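Local coordinates for B12-binding domain-containing protein (Kitasatospora setae, PDB 6WTE) that binds cobalamin and a [4Fe-4S] cluster and, as the radical SAM methylase TsrM, probably transfers a methyl group from S-adenosylmethionine by a non-radical route, at residues A[184-189]-A[241-246]; A[221-226]-A[272-277]; A[306-311]-A[329-334]. All coordinates share one frame; numbering follows the deposited sequence.

Contact 1 (A[184-189]-A[241-246])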
loop_
_atom_site.group_PDB
_atom_site.type_symbol
_atom_site.label_atom_id
_atom_site.label_comp_id
_atom_site.label_asym_id
_atom_site.label_seq_id
_atom_site.Cartn_x
_atom_site.Cartn_y
_atom_site.Cartn_z
ATOM N N PHE A 184 -0.711 -16.808 -0.066
ATOM C CA PHE A 184 0.182 -16.962 1.085
ATOM C C PHE A 184 1.419 -17.798 0.754
ATOM O O PHE A 184 1.792 -18.719 1.484
ATOM C CB PHE A 184 -0.568 -17.549 2.284
ATOM C CG PHE A 184 -1.684 -16.678 2.784
ATOM C CD1 PHE A 184 -1.409 -15.523 3.501
ATOM C CD2 PHE A 184 -3.008 -17.019 2.549
ATOM C CE1 PHE A 184 -2.435 -14.720 3.969
ATOM C CE2 PHE A 184 -4.043 -16.213 3.014
ATOM C CZ PHE A 184 -3.750 -15.063 3.720
ATOM N N GLU A 185 2.069 -17.453 -0.356
ATOM C CA GLU A 185 3.369 -17.995 -0.719
ATOM C C GLU A 185 4.474 -17.050 -0.264
ATOM O O GLU A 185 4.243 -15.850 -0.088
ATOM C CB GLU A 185 3.452 -18.199 -2.238
ATOM C CG GLU A 185 2.454 -19.224 -2.777
ATOM C CD GLU A 185 2.419 -19.268 -4.305
ATOM O OE1 GLU A 185 3.105 -18.442 -4.945
ATOM O OE2 GLU A 185 1.698 -20.128 -4.865
ATOM N N PRO A 186 5.694 -17.554 -0.057
ATOM C CA PRO A 186 6.785 -16.649 0.361
ATOM C C PRO A 186 7.143 -15.611 -0.688
ATOM O O PRO A 186 7.413 -14.453 -0.340
ATOM C CB PRO A 186 7.953 -17.610 0.625
ATOM C CG PRO A 186 7.293 -18.937 0.937
ATOM C CD PRO A 186 6.090 -18.971 0.021
ATOM N N ARG A 187 7.163 -16.004 -1.962
ATOM C CA ARG A 187 7.447 -15.156 -3.121
ATOM C C ARG A 187 8.858 -14.578 -3.119
ATOM O O ARG A 187 9.154 -13.683 -3.928
ATOM C CB ARG A 187 6.412 -14.022 -3.259
ATOM C CG ARG A 187 4.972 -14.536 -3.197
ATOM C CD ARG A 187 3.934 -13.505 -3.663
ATOM N NE ARG A 187 2.674 -13.753 -2.979
ATOM C CZ ARG A 187 1.834 -14.736 -3.295
ATOM N NH1 ARG A 187 2.106 -15.543 -4.314
ATOM N NH2 ARG A 187 0.723 -14.912 -2.590
ATOM N N VAL A 188 9.755 -15.092 -2.270
ATOM C CA VAL A 188 11.128 -14.590 -2.244
ATOM C C VAL A 188 11.800 -14.780 -3.602
ATOM O O VAL A 188 12.571 -13.921 -4.053
ATOM C CB VAL A 188 11.924 -15.269 -1.114
ATOM C CG1 VAL A 188 13.392 -14.862 -1.169
ATOM C CG2 VAL A 188 11.326 -14.912 0.235
ATOM N N TRP A 189 11.515 -15.901 -4.282
ATOM C CA TRP A 189 12.136 -16.158 -5.579
ATOM C C TRP A 189 11.754 -15.115 -6.618
ATOM O O TRP A 189 12.453 -14.976 -7.631
ATOM C CB TRP A 189 11.766 -17.558 -6.094
ATOM C CG TRP A 189 10.323 -17.734 -6.507
ATOM C CD1 TRP A 189 9.296 -18.190 -5.731
ATOM C CD2 TRP A 189 9.760 -17.470 -7.801
ATOM N NE1 TRP A 189 8.126 -18.220 -6.458
ATOM C CE2 TRP A 189 8.387 -17.780 -7.730
ATOM C CE3 TRP A 189 10.284 -16.995 -9.007
ATOM C CZ2 TRP A 189 7.532 -17.633 -8.820
ATOM C CZ3 TRP A 189 9.429 -16.849 -10.091
ATOM C CH2 TRP A 189 8.071 -17.166 -9.990
ATOM N N GLY A 241 4.044 -11.308 -0.043
ATOM C CA GLY A 241 4.797 -12.525 0.198
ATOM C C GLY A 241 4.946 -12.711 1.692
ATOM O O GLY A 241 5.032 -11.750 2.456
ATOM N N THR A 242 4.973 -13.973 2.117
ATOM C CA THR A 242 4.956 -14.338 3.529
ATOM C C THR A 242 6.341 -14.497 4.138
ATOM O O THR A 242 6.438 -14.837 5.321
ATOM C CB THR A 242 4.194 -15.652 3.725
ATOM O OG1 THR A 242 4.863 -16.693 2.997
ATOM C CG2 THR A 242 2.767 -15.527 3.216
ATOM N N ARG A 243 7.408 -14.303 3.364
ATOM C CA ARG A 243 8.768 -14.384 3.878
ATOM C C ARG A 243 9.571 -13.212 3.328
ATOM O O ARG A 243 9.217 -12.615 2.307
ATOM C CB ARG A 243 9.441 -15.713 3.505
ATOM C CG ARG A 243 8.784 -16.940 4.139
ATOM C CD ARG A 243 8.903 -16.929 5.659
ATOM N NE ARG A 243 8.269 -18.106 6.244
ATOM C CZ ARG A 243 7.048 -18.119 6.773
ATOM N NH1 ARG A 243 6.324 -17.007 6.809
ATOM N NH2 ARG A 243 6.552 -19.245 7.276
ATOM N N TYR A 244 10.668 -12.891 4.009
ATOM C CA TYR A 244 11.445 -11.706 3.665
ATOM C C TYR A 244 12.385 -12.004 2.505
ATOM O O TYR A 244 13.226 -12.906 2.586
ATOM C CB TYR A 244 12.204 -11.194 4.889
ATOM C CG TYR A 244 11.224 -10.763 5.949
ATOM C CD1 TYR A 244 10.418 -9.653 5.750
ATOM C CD2 TYR A 244 11.055 -11.500 7.115
ATOM C CE1 TYR A 244 9.490 -9.270 6.691
ATOM C CE2 TYR A 244 10.126 -11.121 8.070
ATOM C CZ TYR A 244 9.341 -10.007 7.843
ATOM O OH TYR A 244 8.408 -9.612 8.775
ATOM N N GLY A 245 12.216 -11.258 1.419
ATOM C CA GLY A 245 13.207 -11.199 0.364
ATOM C C GLY A 245 14.055 -9.967 0.604
ATOM O O GLY A 245 13.660 -8.862 0.228
ATOM N N GLN A 246 15.195 -10.142 1.272
ATOM C CA GLN A 246 16.027 -9.020 1.686
ATOM C C GLN A 246 16.911 -8.568 0.534
ATOM O O GLN A 246 17.575 -9.386 -0.106
ATOM C CB GLN A 246 16.903 -9.416 2.876
ATOM C CG GLN A 246 16.145 -9.838 4.120
ATOM C CD GLN A 246 17.072 -10.281 5.237
ATOM O OE1 GLN A 246 18.266 -10.490 5.021
ATOM N NE2 GLN A 246 16.525 -10.430 6.437
HETATM O O HOH W 1 3.940 -19.157 3.027
HETATM O O HOH W 2 9.197 -12.134 -0.314
#

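Contact 2 (A[221-226]-A[272-277]). With SF4 (iron/sulfur cluster), chain C; EDO (1,2-ethanediol), chain G.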
loop_
_atom_site.group_PDB
_atom_site.type_symbol
_atom_site.label_atom_id
_atom_site.label_comp_id
_atom_site.label_asym_id
_atom_site.label_seq_id
_atom_site.Cartn_x
_atom_site.Cartn_y
_atom_site.Cartn_z
ATOM N N ILE A 221 12.118 4.058 -0.800
ATOM C CA ILE A 221 13.212 3.096 -0.825
ATOM C C ILE A 221 12.712 1.791 -0.232
ATOM O O ILE A 221 12.186 1.765 0.884
ATOM C CB ILE A 221 14.466 3.596 -0.078
ATOM C CG1 ILE A 221 15.574 2.542 -0.154
ATOM C CG2 ILE A 221 14.144 3.968 1.368
ATOM C CD1 ILE A 221 16.131 2.328 -1.570
ATOM N N LEU A 222 12.874 0.714 -0.988
ATOM C CA LEU A 222 12.545 -0.624 -0.534
ATOM C C LEU A 222 13.800 -1.276 0.025
ATOM O O LEU A 222 14.864 -1.212 -0.597
ATOM C CB LEU A 222 11.997 -1.449 -1.698
ATOM C CG LEU A 222 11.708 -2.913 -1.384
ATOM C CD1 LEU A 222 10.547 -3.007 -0.412
ATOM C CD2 LEU A 222 11.408 -3.663 -2.679
ATOM N N THR A 223 13.686 -1.893 1.200
ATOM C CA THR A 223 14.813 -2.644 1.741
ATOM C C THR A 223 14.578 -4.145 1.762
ATOM O O THR A 223 15.542 -4.915 1.685
ATOM C CB THR A 223 15.168 -2.154 3.159
ATOM O OG1 THR A 223 14.405 -2.862 4.149
ATOM C CG2 THR A 223 14.910 -0.652 3.294
ATOM N N LYS A 224 13.324 -4.580 1.806
ATOM C CA LYS A 224 13.009 -6.001 1.852
ATOM C C LYS A 224 11.545 -6.191 1.488
ATOM O O LYS A 224 10.691 -5.401 1.901
ATOM C CB LYS A 224 13.300 -6.586 3.240
ATOM C CG LYS A 224 12.563 -5.878 4.371
ATOM C CD LYS A 224 13.383 -5.867 5.656
ATOM C CE LYS A 224 12.727 -4.988 6.711
ATOM N NZ LYS A 224 13.629 -4.732 7.871
ATOM N N ASN A 225 11.260 -7.235 0.723
ATOM C CA ASN A 225 9.888 -7.540 0.361
ATOM C C ASN A 225 9.292 -8.557 1.328
ATOM O O ASN A 225 9.955 -9.519 1.718
ATOM C CB ASN A 225 9.809 -8.089 -1.062
ATOM C CG ASN A 225 8.396 -8.409 -1.471
ATOM O OD1 ASN A 225 7.623 -7.509 -1.797
ATOM N ND2 ASN A 225 8.031 -9.692 -1.433
ATOM N N GLY A 226 8.033 -8.350 1.683
ATOM C CA GLY A 226 7.229 -9.362 2.340
ATOM C C GLY A 226 6.999 -9.057 3.812
ATOM O O GLY A 226 7.564 -8.129 4.387
ATOM N N SER A 272 6.964 -3.561 4.215
ATOM C CA SER A 272 5.746 -3.762 4.992
ATOM C C SER A 272 5.917 -3.198 6.399
ATOM O O SER A 272 5.068 -2.442 6.889
ATOM C CB SER A 272 5.387 -5.246 5.029
ATOM O OG SER A 272 4.941 -5.686 3.753
ATOM N N GLU A 273 7.021 -3.547 7.059
ATOM C CA GLU A 273 7.355 -3.012 8.380
ATOM C C GLU A 273 8.869 -2.908 8.450
ATOM O O GLU A 273 9.554 -3.928 8.330
ATOM C CB GLU A 273 6.837 -3.914 9.513
ATOM C CG GLU A 273 5.379 -4.340 9.401
ATOM C CD GLU A 273 4.413 -3.229 9.745
ATOM O OE1 GLU A 273 4.867 -2.173 10.238
ATOM O OE2 GLU A 273 3.196 -3.417 9.544
ATOM N N PHE A 274 9.398 -1.700 8.667
ATOM C CA PHE A 274 10.849 -1.533 8.581
ATOM C C PHE A 274 11.577 -2.314 9.673
ATOM O O PHE A 274 12.647 -2.878 9.418
ATOM C CB PHE A 274 11.233 -0.052 8.641
ATOM C CG PHE A 274 12.724 0.195 8.567
ATOM C CD1 PHE A 274 13.468 -0.275 7.500
ATOM C CD2 PHE A 274 13.375 0.896 9.571
ATOM C CE1 PHE A 274 14.841 -0.049 7.427
ATOM C CE2 PHE A 274 14.743 1.125 9.509
ATOM C CZ PHE A 274 15.477 0.653 8.437
ATOM N N ASN A 275 11.019 -2.376 10.888
ATOM C CA ASN A 275 11.729 -2.989 12.006
ATOM C C ASN A 275 11.428 -4.476 12.187
ATOM O O ASN A 275 11.950 -5.084 13.126
ATOM C CB ASN A 275 11.428 -2.244 13.323
ATOM C CG ASN A 275 9.960 -2.317 13.724
ATOM O OD1 ASN A 275 9.067 -2.368 12.874
ATOM N ND2 ASN A 275 9.705 -2.307 15.027
ATOM N N LEU A 276 10.600 -5.080 11.343
ATOM C CA LEU A 276 10.569 -6.534 11.306
ATOM C C LEU A 276 11.708 -7.005 10.414
ATOM O O LEU A 276 12.177 -6.266 9.547
ATOM C CB LEU A 276 9.212 -7.047 10.822
ATOM C CG LEU A 276 8.039 -6.649 11.730
ATOM C CD1 LEU A 276 6.746 -7.330 11.289
ATOM C CD2 LEU A 276 8.328 -6.971 13.205
ATOM N N SER A 277 12.185 -8.222 10.656
ATOM C CA SER A 277 13.496 -8.638 10.161
ATOM C C SER A 277 14.539 -7.601 10.596
ATOM O O SER A 277 15.131 -6.878 9.792
ATOM C CB SER A 277 13.476 -8.826 8.638
ATOM O OG SER A 277 14.541 -9.651 8.197
HETATM FE FE1 SF4 C . 0.797 -7.181 10.462
HETATM FE FE2 SF4 C . 2.722 -7.601 8.548
HETATM FE FE3 SF4 C . 2.228 -5.074 9.397
HETATM FE FE4 SF4 C . 0.391 -6.362 7.891
HETATM S S1 SF4 C . 2.479 -5.744 7.230
HETATM S S2 SF4 C . -0.010 -5.152 9.775
HETATM S S3 SF4 C . 0.637 -8.516 8.606
HETATM S S4 SF4 C . 3.026 -6.799 10.671
HETATM C C1 EDO G . 12.140 -9.297 14.236
HETATM O O1 EDO G . 13.230 -9.546 13.342
HETATM C C2 EDO G . 10.958 -10.170 13.822
HETATM O O2 EDO G . 10.617 -9.899 12.453
HETATM O O HOH W 3 8.803 -5.835 3.903
HETATM O O HOH W 4 6.431 -6.065 1.553
HETATM O O HOH W 5 8.830 -5.757 6.606
#

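Contact 3 (A[306-311]-A[329-334])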
loop_
_atom_site.group_PDB
_atom_site.type_symbol
_atom_site.label_atom_id
_atom_site.label_comp_id
_atom_site.label_asym_id
_atom_site.label_seq_id
_atom_site.Cartn_x
_atom_site.Cartn_y
_atom_site.Cartn_z
ATOM N N TRP A 306 12.171 8.501 6.760
ATOM C CA TRP A 306 10.853 8.340 7.357
ATOM C C TRP A 306 10.496 6.867 7.275
ATOM O O TRP A 306 10.497 6.290 6.185
ATOM C CB TRP A 306 9.821 9.211 6.637
ATOM C CG TRP A 306 10.220 10.665 6.621
ATOM C CD1 TRP A 306 11.025 11.287 5.707
ATOM C CD2 TRP A 306 9.854 11.663 7.579
ATOM N NE1 TRP A 306 11.178 12.615 6.038
ATOM C CE2 TRP A 306 10.473 12.867 7.187
ATOM C CE3 TRP A 306 9.071 11.653 8.738
ATOM C CZ2 TRP A 306 10.317 14.052 7.903
ATOM C CZ3 TRP A 306 8.922 12.833 9.448
ATOM C CH2 TRP A 306 9.540 14.015 9.027
ATOM N N VAL A 307 10.223 6.251 8.424
ATOM C CA VAL A 307 10.041 4.804 8.473
ATOM C C VAL A 307 8.681 4.472 9.076
ATOM O O VAL A 307 8.056 5.282 9.765
ATOM C CB VAL A 307 11.172 4.096 9.259
ATOM C CG1 VAL A 307 12.534 4.422 8.650
ATOM C CG2 VAL A 307 11.147 4.480 10.757
ATOM N N TYR A 308 8.216 3.259 8.775
ATOM C CA TYR A 308 6.975 2.712 9.311
ATOM C C TYR A 308 7.317 1.435 10.059
ATOM O O TYR A 308 8.018 0.571 9.522
ATOM C CB TYR A 308 5.949 2.417 8.206
ATOM C CG TYR A 308 4.584 2.085 8.769
ATOM C CD1 TYR A 308 4.255 0.787 9.144
ATOM C CD2 TYR A 308 3.632 3.081 8.950
ATOM C CE1 TYR A 308 3.014 0.489 9.678
ATOM C CE2 TYR A 308 2.392 2.793 9.476
ATOM C CZ TYR A 308 2.089 1.499 9.840
ATOM O OH TYR A 308 0.850 1.213 10.363
ATOM N N CYS A 309 6.815 1.312 11.291
ATOM C CA CYS A 309 7.261 0.270 12.201
ATOM C C CYS A 309 6.080 -0.343 12.932
ATOM O O CYS A 309 5.001 0.245 13.027
ATOM C CB CYS A 309 8.237 0.802 13.266
ATOM S SG CYS A 309 9.858 1.274 12.672
ATOM N N GLN A 310 6.315 -1.524 13.460
ATOM C CA GLN A 310 5.486 -2.109 14.501
ATOM C C GLN A 310 6.064 -1.748 15.860
ATOM O O GLN A 310 7.216 -1.307 15.955
ATOM C CB GLN A 310 5.412 -3.627 14.334
ATOM C CG GLN A 310 4.562 -4.060 13.146
ATOM C CD GLN A 310 3.111 -3.666 13.314
ATOM O OE1 GLN A 310 2.410 -4.204 14.172
ATOM N NE2 GLN A 310 2.661 -2.699 12.520
ATOM N N PRO A 311 5.277 -1.874 16.932
ATOM C CA PRO A 311 5.793 -1.481 18.252
ATOM C C PRO A 311 7.008 -2.268 18.704
ATOM O O PRO A 311 7.785 -1.764 19.522
ATOM C CB PRO A 311 4.596 -1.721 19.181
ATOM C CG PRO A 311 3.413 -1.567 18.306
ATOM C CD PRO A 311 3.826 -2.130 16.967
ATOM N N GLY A 329 11.347 10.723 11.407
ATOM C CA GLY A 329 10.031 10.345 11.885
ATOM C C GLY A 329 9.815 8.853 11.847
ATOM O O GLY A 329 10.320 8.154 10.959
ATOM N N VAL A 330 9.041 8.364 12.815
ATOM C CA VAL A 330 8.613 6.971 12.888
ATOM C C VAL A 330 7.094 6.950 12.970
ATOM O O VAL A 330 6.500 7.626 13.819
ATOM C CB VAL A 330 9.230 6.239 14.098
ATOM C CG1 VAL A 330 8.631 4.835 14.249
ATOM C CG2 VAL A 330 10.746 6.166 13.958
ATOM N N ASN A 331 6.478 6.184 12.084
ATOM C CA ASN A 331 5.050 5.908 12.106
ATOM C C ASN A 331 4.883 4.477 12.597
ATOM O O ASN A 331 5.514 3.563 12.056
ATOM C CB ASN A 331 4.450 6.092 10.705
ATOM C CG ASN A 331 2.937 6.218 10.719
ATOM O OD1 ASN A 331 2.273 5.818 11.671
ATOM N ND2 ASN A 331 2.387 6.778 9.653
ATOM N N VAL A 332 4.082 4.281 13.646
ATOM C CA VAL A 332 3.940 2.969 14.271
ATOM C C VAL A 332 2.483 2.518 14.213
ATOM O O VAL A 332 1.573 3.260 14.610
ATOM C CB VAL A 332 4.461 2.955 15.721
ATOM C CG1 VAL A 332 3.745 3.990 16.576
ATOM C CG2 VAL A 332 4.284 1.552 16.302
ATOM N N GLY A 333 2.268 1.297 13.721
ATOM C CA GLY A 333 0.945 0.691 13.694
ATOM C C GLY A 333 0.601 -0.010 14.996
ATOM O O GLY A 333 0.452 -1.236 15.041
ATOM N N SER A 334 0.489 0.766 16.073
ATOM C CA SER A 334 0.130 0.191 17.365
ATOM C C SER A 334 -1.280 -0.389 17.333
ATOM O O SER A 334 -1.546 -1.429 17.947
ATOM C CB SER A 334 0.259 1.254 18.456
ATOM O OG SER A 334 1.541 1.867 18.418
#

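Contact 1 (A[184-189]-A[241-246])
The Phe184 ring meets Thr242 CG2 at its edge, near the ring plane, with CD1 4.2 Å away. The Arg187 guanidinium carries CB of Glu185 on one face, and Gly241 CA approaches it obliquely. The contact lays the loop that follows strand 174-175 against the turn between helix 236-240 and strand 245-246 of the radical SAM core. Gly241, just after that helix, has positive phi. Its CA donates weak C-H contacts to the carbonyls of Glu185 and Pro186. The next residue makes the direct backbone bond, Thr242 N to Glu185 O at 3.0 Å. Arg187 runs extended from CG to NE alongside Gly241, its CG 3.9 Å from Gly241 CA. Its NH1 forms a salt bridge to Glu185 OE1, which also pairs with Arg162, and NH2 bonds to the carbonyls of Gly182 and Asp238. A leucine in place of Arg187 would probably leave those two carbonyls without this donor and leave Glu185 to Arg162. Val188 has CG2 beside its own N, and this methyl reaches Tyr244 O at 3.6 Å. One water bridges Phe184 O and Thr242 OG1, lying 2.6 Å from the OG1.

Contact 2 (A[221-226]-A[272-277])
Lys224 starts with CG between its backbone N and carbonyl carbon (chi1 57°) and bends at chi2. This course takes its amine to the loop 272-277, in the one conformer described of the two modelled. The loop follows strand 266-269 of the radical SAM barrel and makes a type I beta turn from Glu273 to Leu276. NZ donates to Phe274 O at 2.6 Å, tilted from the carbonyl plane, and to Leu276 O at 2.7 Å, nearly along the C=O axis. A weak third bond goes to Ser277 O. These carbonyls satisfy the buried ammonium, which ties them to one point. Thr223 CG2 adds a lighter touch on Phe274 CE1 at 4.2 Å, the two side chains crossing at about a right angle. Waters also bridge the segments: one accepts from Ser272 N and lies within hydrogen-bonding distance of Lys224 O and Gly226 O, with more acceptors in reach than protons; another accepts from Gly226 N and donates to Ser272 OG. That hydroxyl also bonds to Glu236. Glu273 bends at chi2 (-75°) toward the cluster. Cys227, Cys231 and Cys234 also bind the cluster, and Glu273 OE2 ligates iron FE3 at 1.9 Å.

Contact 3 (A[306-311]-A[329-334])
Tyr308 lies across Asn331 in the tightest part of this contact, on one face of two parallel strands. The strands run 17° apart and belong to a beta-alpha-beta unit of the radical SAM barrel. Tyr308 CD2 meets Asn331 CB at 3.6 Å, with ring and amide planes 54° apart. The backbone carbonyl O of Asn331 sits over one face of the ring, toward its rim. The phenol is carried on by CG anti to the backbone N (chi1 -170°), and OH ends 3.4 Å from Gly333 CA. Glycine there accepts this approach, as Gly329 does for the indole of Trp306, whose CE3 lies 3.5 Å from Gly329 CA. A ladder of four backbone bonds joins the strands, the shortest being Cys309 N to Asn331 O at 2.7 Å. On the opposite face Val307 CG2 packs on Val330 CG2 at 3.6 Å. Packing there slackens toward Cys309, whose SG is 4.1 Å from Val330 CG1. Beyond the ladder Pro311 CD still rests on Val332 CG2 at 3.8 Å. Tyr308 is partly exposed; the other touching residues of the two segments are buried. Helix 316-325 links the strands. Helix 357-369 covers the face with Val330 and Val332. Strand 266-269 flanks 304-309 in the sheet, and strand 373-380 flanks 327-335.

In the fold
Contact 2 stands between the others, its centre 11 Å from contact 1 and 12 Å from contact 3. Contacts 1 and 3 do not touch; their centres are 22 Å apart. The short strands 224-225 and 245-246 tie contact 1 to contact 2, with Gly245 N 2.9 Å from Asn225 O, a probable hydrogen bond. Toward contact 3, Phe274 N lies 2.8 Å from Tyr308 O, again probably bonded. Contacts 2 and 3 both reach the cluster, and contact 1 lies near it. Glu273 binds it. Gln310 of contact 3 touches it, and its NE2 makes a weak hydrogen bond to Glu273 OE1. The side chain of Tyr244 is about 6 Å from the bound iron/sulfur cluster (SF4). Cobalamin touches Ser272 of contact 2.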